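Local coordinates for protein probable Ni/Fe-hydrogenase 1 B-type cytochrome subunit (Escherichia coli K-12, PDB 6G94) that probably serves as the membrane-embedded b-type cytochrome of hydrogenase 1, binding heme and transferring electrons from the Ni/Fe enzyme within the inner membrane, at residues 30-35 with 61-66; 23-28 with 68-73. All blocks are in the same frame, centred on the assembly; numbering follows the deposited sequence.

Interaction 1: 30-35 with 61-66; sequences AVLMVT and LIHFSA. With HEM (protoporphyrin IX containing Fe), chain B.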
loop_
_atom_site.group_PDB
_atom_site.type_symbol
_atom_site.label_atom_id
_atom_site.label_comp_id
_atom_site.label_asym_id
_atom_site.label_seq_id
_atom_site.Cartn_x
_atom_site.Cartn_y
_atom_site.Cartn_z
ATOM N N ALA I 30 -14.615 22.228 34.637
ATOM C CA ALA I 30 -13.425 21.424 34.341
ATOM C C ALA I 30 -13.620 20.616 33.071
ATOM O O ALA I 30 -12.663 20.332 32.352
ATOM C CB ALA I 30 -13.074 20.508 35.500
ATOM N N VAL I 31 -14.866 20.271 32.784
ATOM C CA VAL I 31 -15.160 19.400 31.670
ATOM C C VAL I 31 -15.311 20.238 30.402
ATOM O O VAL I 31 -14.783 19.873 29.346
ATOM C CB VAL I 31 -16.414 18.523 31.940
ATOM C CG1 VAL I 31 -16.919 17.884 30.660
ATOM C CG2 VAL I 31 -16.103 17.441 32.964
ATOM N N LEU I 32 -16.002 21.372 30.515
ATOM C CA LEU I 32 -16.190 22.273 29.388
ATOM C C LEU I 32 -14.868 22.849 28.885
ATOM O O LEU I 32 -14.747 23.191 27.712
ATOM C CB LEU I 32 -17.147 23.399 29.756
ATOM C CG LEU I 32 -18.626 23.042 29.758
ATOM C CD1 LEU I 32 -19.378 23.969 30.684
ATOM C CD2 LEU I 32 -19.217 23.096 28.362
ATOM N N MET I 33 -13.880 22.937 29.779
ATOM C CA MET I 33 -12.537 23.422 29.451
ATOM C C MET I 33 -11.720 22.332 28.779
ATOM O O MET I 33 -11.366 22.464 27.617
ATOM C CB MET I 33 -11.821 23.913 30.708
ATOM C CG MET I 33 -12.346 25.241 31.242
ATOM S SD MET I 33 -11.316 26.063 32.487
ATOM C CE MET I 33 -10.659 24.689 33.445
ATOM N N VAL I 34 -11.434 21.254 29.506
ATOM C CA VAL I 34 -10.747 20.101 28.921
ATOM C C VAL I 34 -11.330 19.633 27.565
ATOM O O VAL I 34 -10.567 19.315 26.650
ATOM C CB VAL I 34 -10.705 18.926 29.908
ATOM C CG1 VAL I 34 -9.981 17.743 29.297
ATOM C CG2 VAL I 34 -10.006 19.341 31.175
ATOM N N THR I 35 -12.661 19.626 27.424
ATOM C CA THR I 35 -13.285 19.179 26.157
ATOM C C THR I 35 -13.208 20.259 25.100
ATOM O O THR I 35 -12.783 19.990 23.973
ATOM C CB THR I 35 -14.772 18.707 26.261
ATOM O OG1 THR I 35 -15.604 19.759 26.757
ATOM C CG2 THR I 35 -14.897 17.497 27.134
ATOM N N LEU I 61 -20.024 15.751 22.461
ATOM C CA LEU I 61 -21.295 15.390 23.075
ATOM C C LEU I 61 -21.220 15.724 24.553
ATOM O O LEU I 61 -22.131 16.359 25.094
ATOM C CB LEU I 61 -21.585 13.898 22.885
ATOM C CG LEU I 61 -22.796 13.253 23.577
ATOM C CD1 LEU I 61 -23.464 12.268 22.634
ATOM C CD2 LEU I 61 -22.400 12.541 24.861
ATOM N N ILE I 62 -20.135 15.274 25.197
ATOM C CA ILE I 62 -19.861 15.554 26.587
ATOM C C ILE I 62 -19.823 17.067 26.787
ATOM O O ILE I 62 -20.330 17.565 27.781
ATOM C CB ILE I 62 -18.546 14.895 27.025
ATOM C CG1 ILE I 62 -18.684 13.377 26.978
ATOM C CG2 ILE I 62 -18.176 15.318 28.433
ATOM C CD1 ILE I 62 -17.404 12.625 27.241
ATOM N N HIS I 63 -19.263 17.795 25.826
ATOM C CA HIS I 63 -19.222 19.246 25.883
ATOM C C HIS I 63 -20.611 19.870 25.864
ATOM O O HIS I 63 -20.959 20.643 26.740
ATOM C CB HIS I 63 -18.358 19.802 24.756
ATOM C CG HIS I 63 -18.007 21.251 24.918
ATOM N ND1 HIS I 63 -16.950 21.678 25.689
ATOM C CD2 HIS I 63 -18.569 22.373 24.401
ATOM C CE1 HIS I 63 -16.885 22.998 25.649
ATOM N NE2 HIS I 63 -17.854 23.445 24.877
ATOM N N PHE I 64 -21.420 19.531 24.873
ATOM C CA PHE I 64 -22.720 20.205 24.707
ATOM C C PHE I 64 -23.646 19.985 25.899
ATOM O O PHE I 64 -24.440 20.860 26.262
ATOM C CB PHE I 64 -23.417 19.749 23.422
ATOM C CG PHE I 64 -22.572 19.872 22.189
ATOM C CD1 PHE I 64 -21.567 20.834 22.100
ATOM C CD2 PHE I 64 -22.788 19.028 21.108
ATOM C CE1 PHE I 64 -20.777 20.940 20.971
ATOM C CE2 PHE I 64 -22.006 19.128 19.961
ATOM C CZ PHE I 64 -20.999 20.087 19.894
ATOM N N SER I 65 -23.525 18.810 26.512
ATOM C CA SER I 65 -24.467 18.383 27.529
ATOM C C SER I 65 -23.944 18.806 28.905
ATOM O O SER I 65 -24.741 19.105 29.807
ATOM C CB SER I 65 -24.796 16.879 27.395
ATOM O OG SER I 65 -23.683 16.069 27.690
ATOM N N ALA I 66 -22.617 18.902 29.048
ATOM C CA ALA I 66 -22.018 19.606 30.197
ATOM C C ALA I 66 -22.392 21.080 30.160
ATOM O O ALA I 66 -22.617 21.704 31.181
ATOM C CB ALA I 66 -20.511 19.433 30.238
HETATM C CHA HEM B . -16.627 24.777 21.601
HETATM C CHB HEM B . -15.116 25.786 26.015
HETATM C CHC HEM B . -19.640 26.695 27.359
HETATM C CHD HEM B . -21.182 25.088 23.101
HETATM C C1A HEM B . -15.855 25.097 22.670
HETATM C C2A HEM B . -14.488 25.362 22.564
HETATM C C3A HEM B . -14.050 25.655 23.799
HETATM C C4A HEM B . -15.149 25.560 24.666
HETATM C CMA HEM B . -12.625 25.999 24.159
HETATM C CAA HEM B . -13.658 25.294 21.302
HETATM C CBA HEM B . -13.738 26.559 20.469
HETATM C CGA HEM B . -12.880 26.412 19.254
HETATM O O1A HEM B . -11.645 26.350 19.287
HETATM O O2A HEM B . -13.425 26.357 18.149
HETATM C C1B HEM B . -16.241 26.153 26.764
HETATM C C2B HEM B . -16.169 26.614 28.109
HETATM C C3B HEM B . -17.445 26.883 28.472
HETATM C C4B HEM B . -18.277 26.557 27.325
HETATM C CMB HEM B . -14.918 26.779 28.939
HETATM C CAB HEM B . -17.990 27.398 29.735
HETATM C CBB HEM B . -17.249 27.492 30.823
HETATM C C1C HEM B . -20.471 26.274 26.329
HETATM C C2C HEM B . -21.865 26.219 26.393
HETATM C C3C HEM B . -22.294 25.770 25.179
HETATM C C4C HEM B . -21.152 25.549 24.381
HETATM C CMC HEM B . -22.745 26.609 27.555
HETATM C CAC HEM B . -23.707 25.565 24.804
HETATM C CBC HEM B . -24.139 24.368 24.431
HETATM C C1D HEM B . -20.034 24.926 22.357
HETATM C C2D HEM B . -20.117 24.569 20.948
HETATM C C3D HEM B . -18.835 24.468 20.514
HETATM C C4D HEM B . -18.001 24.785 21.682
HETATM C CMD HEM B . -21.408 24.346 20.199
HETATM C CAD HEM B . -18.307 24.120 19.132
HETATM C CBD HEM B . -18.857 22.797 18.609
HETATM C CGD HEM B . -18.297 22.359 17.281
HETATM O O1D HEM B . -18.637 22.899 16.220
HETATM O O2D HEM B . -17.492 21.427 17.224
HETATM N NA HEM B . -16.265 25.252 23.961
HETATM N NB HEM B . -17.504 26.130 26.344
HETATM N NC HEM B . -20.062 25.814 25.123
HETATM N ND HEM B . -18.759 25.055 22.756
HETATM FE FE HEM B . -18.148 25.526 24.435
#
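The hydroxyl of Thr-35 links the two helices: its OG1 accepts a hydrogen bond from ND1 of His-63 at 2.6 Å and in turn donates to the backbone O of Val-31, 2.7 Å from OG1. The N-H...O angle at the histidine is 161°, and OG1 lies almost in the imidazole plane, so the bond meets the ring at its edge and restrains its rotation. Thr-35 can serve both partners because OG1 sits between its own backbone N and carbonyl carbon (chi1 59°), facing back along the helix; the oxygen of Val-31 also takes the amide of Thr-35, from the opposite face of its carbonyl plane. On the far side of the imidazole, NE2 of His-63 binds the heme iron at 2.1 Å, with His-184 as the second histidine ligand: the bis-histidine heme of a cytochrome b, clasped between transmembrane helices. The Thr-35 bond thus orients a metal ligand from the second shell, and may make the imidazole somewhat more electron-rich. A valine in place of Thr-35 would probably leave ND1 of His-63 without this acceptor and the ring freer to turn about its bond to the iron. Leu-32 covers one face of the imidazole, its CD2 in a CH-pi contact 3.7 Å from the centroid of the His-63 ring, while its CB packs on a pyrrole of the heme. Farther from the porphyrin the roughly antiparallel helices, whose local axes come within 9.1 Å, close through CG1 of Val-31, which lies 3.6 Å from CG2 of Ile-62 and also touches the methyl of Ala-66.

Interaction 2: 23-28 with 68-73; sequences WLTVLC and MVFTVV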
loop_
_atom_site.group_PDB
_atom_site.type_symbol
_atom_site.label_atom_id
_atom_site.label_comp_id
_atom_site.label_asym_id
_atom_site.label_seq_id
_atom_site.Cartn_x
_atom_site.Cartn_y
_atom_site.Cartn_z
ATOM N N TRP I 23 -19.962 22.652 43.432
ATOM C CA TRP I 23 -19.054 21.576 43.054
ATOM C C TRP I 23 -19.489 21.000 41.755
ATOM O O TRP I 23 -18.709 20.380 41.057
ATOM C CB TRP I 23 -19.000 20.476 44.113
ATOM C CG TRP I 23 -18.298 20.906 45.328
ATOM C CD1 TRP I 23 -18.787 20.879 46.590
ATOM C CD2 TRP I 23 -16.971 21.466 45.411
ATOM N NE1 TRP I 23 -17.854 21.377 47.467
ATOM C CE2 TRP I 23 -16.728 21.750 46.772
ATOM C CE3 TRP I 23 -15.959 21.751 44.466
ATOM C CZ2 TRP I 23 -15.507 22.318 47.225
ATOM C CZ3 TRP I 23 -14.748 22.314 44.914
ATOM C CH2 TRP I 23 -14.538 22.591 46.279
ATOM N N LEU I 24 -20.753 21.212 41.439
ATOM C CA LEU I 24 -21.258 20.826 40.150
ATOM C C LEU I 24 -20.634 21.724 39.072
ATOM O O LEU I 24 -19.884 21.250 38.227
ATOM C CB LEU I 24 -22.783 20.884 40.143
ATOM C CG LEU I 24 -23.399 19.945 39.108
ATOM C CD1 LEU I 24 -22.828 18.537 39.202
ATOM C CD2 LEU I 24 -24.902 19.938 39.260
ATOM N N THR I 25 -20.950 23.013 39.128
ATOM C CA THR I 25 -20.355 24.046 38.288
ATOM C C THR I 25 -18.850 23.878 38.058
ATOM O O THR I 25 -18.365 24.045 36.947
ATOM C CB THR I 25 -20.579 25.418 38.919
ATOM O OG1 THR I 25 -21.908 25.481 39.416
ATOM C CG2 THR I 25 -20.433 26.482 37.913
ATOM N N VAL I 26 -18.120 23.537 39.107
ATOM C CA VAL I 26 -16.686 23.278 38.999
ATOM C C VAL I 26 -16.462 22.044 38.140
ATOM O O VAL I 26 -15.596 22.036 37.288
ATOM C CB VAL I 26 -16.035 23.111 40.389
ATOM C CG1 VAL I 26 -14.607 22.585 40.282
ATOM C CG2 VAL I 26 -16.074 24.430 41.136
ATOM N N LEU I 27 -17.260 21.014 38.365
ATOM C CA LEU I 27 -17.164 19.794 37.602
ATOM C C LEU I 27 -17.488 20.105 36.148
ATOM O O LEU I 27 -16.789 19.672 35.272
ATOM C CB LEU I 27 -18.109 18.741 38.186
ATOM C CG LEU I 27 -18.101 17.324 37.630
ATOM C CD1 LEU I 27 -16.749 16.695 37.900
ATOM C CD2 LEU I 27 -19.201 16.536 38.295
ATOM N N CYS I 28 -18.535 20.886 35.919
ATOM C CA CYS I 28 -18.914 21.313 34.584
ATOM C C CYS I 28 -17.817 22.134 33.951
ATOM O O CYS I 28 -17.359 21.828 32.864
ATOM C CB CYS I 28 -20.228 22.082 34.606
ATOM S SG CYS I 28 -21.658 21.002 34.758
ATOM N N MET I 68 -25.144 22.112 28.965
ATOM C CA MET I 68 -26.561 22.149 29.313
ATOM C C MET I 68 -26.682 22.242 30.818
ATOM O O MET I 68 -27.267 23.194 31.338
ATOM C CB MET I 68 -27.299 20.916 28.777
ATOM C CG MET I 68 -27.450 20.893 27.262
ATOM S SD MET I 68 -28.701 22.053 26.683
ATOM C CE MET I 68 -28.788 21.664 24.934
ATOM N N VAL I 69 -26.100 21.256 31.504
ATOM C CA VAL I 69 -26.083 21.201 32.975
ATOM C C VAL I 69 -25.535 22.503 33.567
ATOM O O VAL I 69 -26.198 23.138 34.402
ATOM C CB VAL I 69 -25.273 19.996 33.511
ATOM C CG1 VAL I 69 -25.271 19.996 35.032
ATOM C CG2 VAL I 69 -25.841 18.686 32.988
ATOM N N PHE I 70 -24.333 22.876 33.125
ATOM C CA PHE I 70 -23.699 24.129 33.509
ATOM C C PHE I 70 -24.644 25.307 33.376
ATOM O O PHE I 70 -24.758 26.097 34.294
ATOM C CB PHE I 70 -22.447 24.388 32.672
ATOM C CG PHE I 70 -21.816 25.718 32.929
ATOM C CD1 PHE I 70 -20.959 25.892 34.020
ATOM C CD2 PHE I 70 -22.079 26.806 32.099
ATOM C CE1 PHE I 70 -20.377 27.127 34.281
ATOM C CE2 PHE I 70 -21.496 28.039 32.346
ATOM C CZ PHE I 70 -20.641 28.198 33.435
ATOM N N THR I 71 -25.312 25.423 32.236
ATOM C CA THR I 71 -26.215 26.550 31.970
ATOM C C THR I 71 -27.377 26.612 32.960
ATOM O O THR I 71 -27.711 27.679 33.470
ATOM C CB THR I 71 -26.778 26.508 30.534
ATOM O OG1 THR I 71 -25.694 26.576 29.610
ATOM C CG2 THR I 71 -27.680 27.684 30.263
ATOM N N VAL I 72 -28.000 25.462 33.205
ATOM C CA VAL I 72 -29.124 25.356 34.132
ATOM C C VAL I 72 -28.693 25.774 35.544
ATOM O O VAL I 72 -29.276 26.689 36.143
ATOM C CB VAL I 72 -29.733 23.930 34.103
ATOM C CG1 VAL I 72 -30.508 23.628 35.373
ATOM C CG2 VAL I 72 -30.650 23.777 32.895
ATOM N N VAL I 73 -27.658 25.112 36.058
ATOM C CA VAL I 73 -27.153 25.385 37.391
ATOM C C VAL I 73 -26.765 26.848 37.544
ATOM O O VAL I 73 -27.189 27.483 38.491
ATOM C CB VAL I 73 -25.990 24.443 37.766
ATOM C CG1 VAL I 73 -25.375 24.828 39.104
ATOM C CG2 VAL I 73 -26.484 23.008 37.828
#
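Cys-28 reaches across to helix 55-83 with both of its side-chain atoms. Its CB lies 3.7 Å from CB of Phe-70 and also meets CD1 of that ring at the edge, near the ring plane. One bond farther out, SG points away from the phenylalanine ring toward the preceding residue, Val-69: it rests 3.8 Å from CG1 of Val-69 and lies 3.7 Å from the backbone N of Phe-70, a packing contact. With chi1 at -78°, SG stands beside its own backbone N and anti to the carbonyl carbon, which places the sulfur against the valine while CB keeps the aromatic edge. Thr-25, one turn earlier, carries the next layer. Its CG2 approaches CE1 of Phe-70 obliquely at 3.7 Å, and its OG1, weakly hydrogen-bonded to the carbonyl of Trp-21, packs 3.5 Å from CG1 of Val-73. The CD1-CE1 border of the Phe-70 ring thus meets a methylene and a methyl of one helix; the Phe-70 side chain also touches Met-29 and Leu-32 of helix 20-40 and Ile-144 of helix 130-151. This is antiparallel packing of two transmembrane helices within the cytochrome b561-type membrane domain, their local axes 9.3 Å apart at closest and inclined at 146°. No hydrogen bond crosses between these segments, and the interface rests on Phe-70 fitted against small and branched side chains. Beside the cysteine and threonine, Leu-24 sends CD2 across Val-73, reaching 3.7 Å from its CG2, the two side chains meeting at about a right angle; the same CD2 lies more loosely near CG1 of Val-69. Thr-71 of helix 55-83 touches the heme and bonds through OG1 to the carbonyl of Gly-67.

Interactions 1 and 2 are successive levels of one antiparallel pair, helix 20-40 with helix 55-83; the centres of the two contacts lie about 10 Å apart, and along the chain the first is nested inside the second. They are continuous: CD1 of Leu-32 lies 3.7 Å from CB of Phe-70, and SG of Cys-28 packs against the carbonyl oxygen of Ala-66. Their helix geometry is nearly identical, but the chemistry differs with distance from the iron. Interaction 1, only partly buried, combines metal ligation and a side-chain hydrogen bond to the ligand histidine with apolar packing; interaction 2, more deeply buried, has apolar packing without a hydrogen bond between its segments and comes near the heme through Phe-70 and Thr-71.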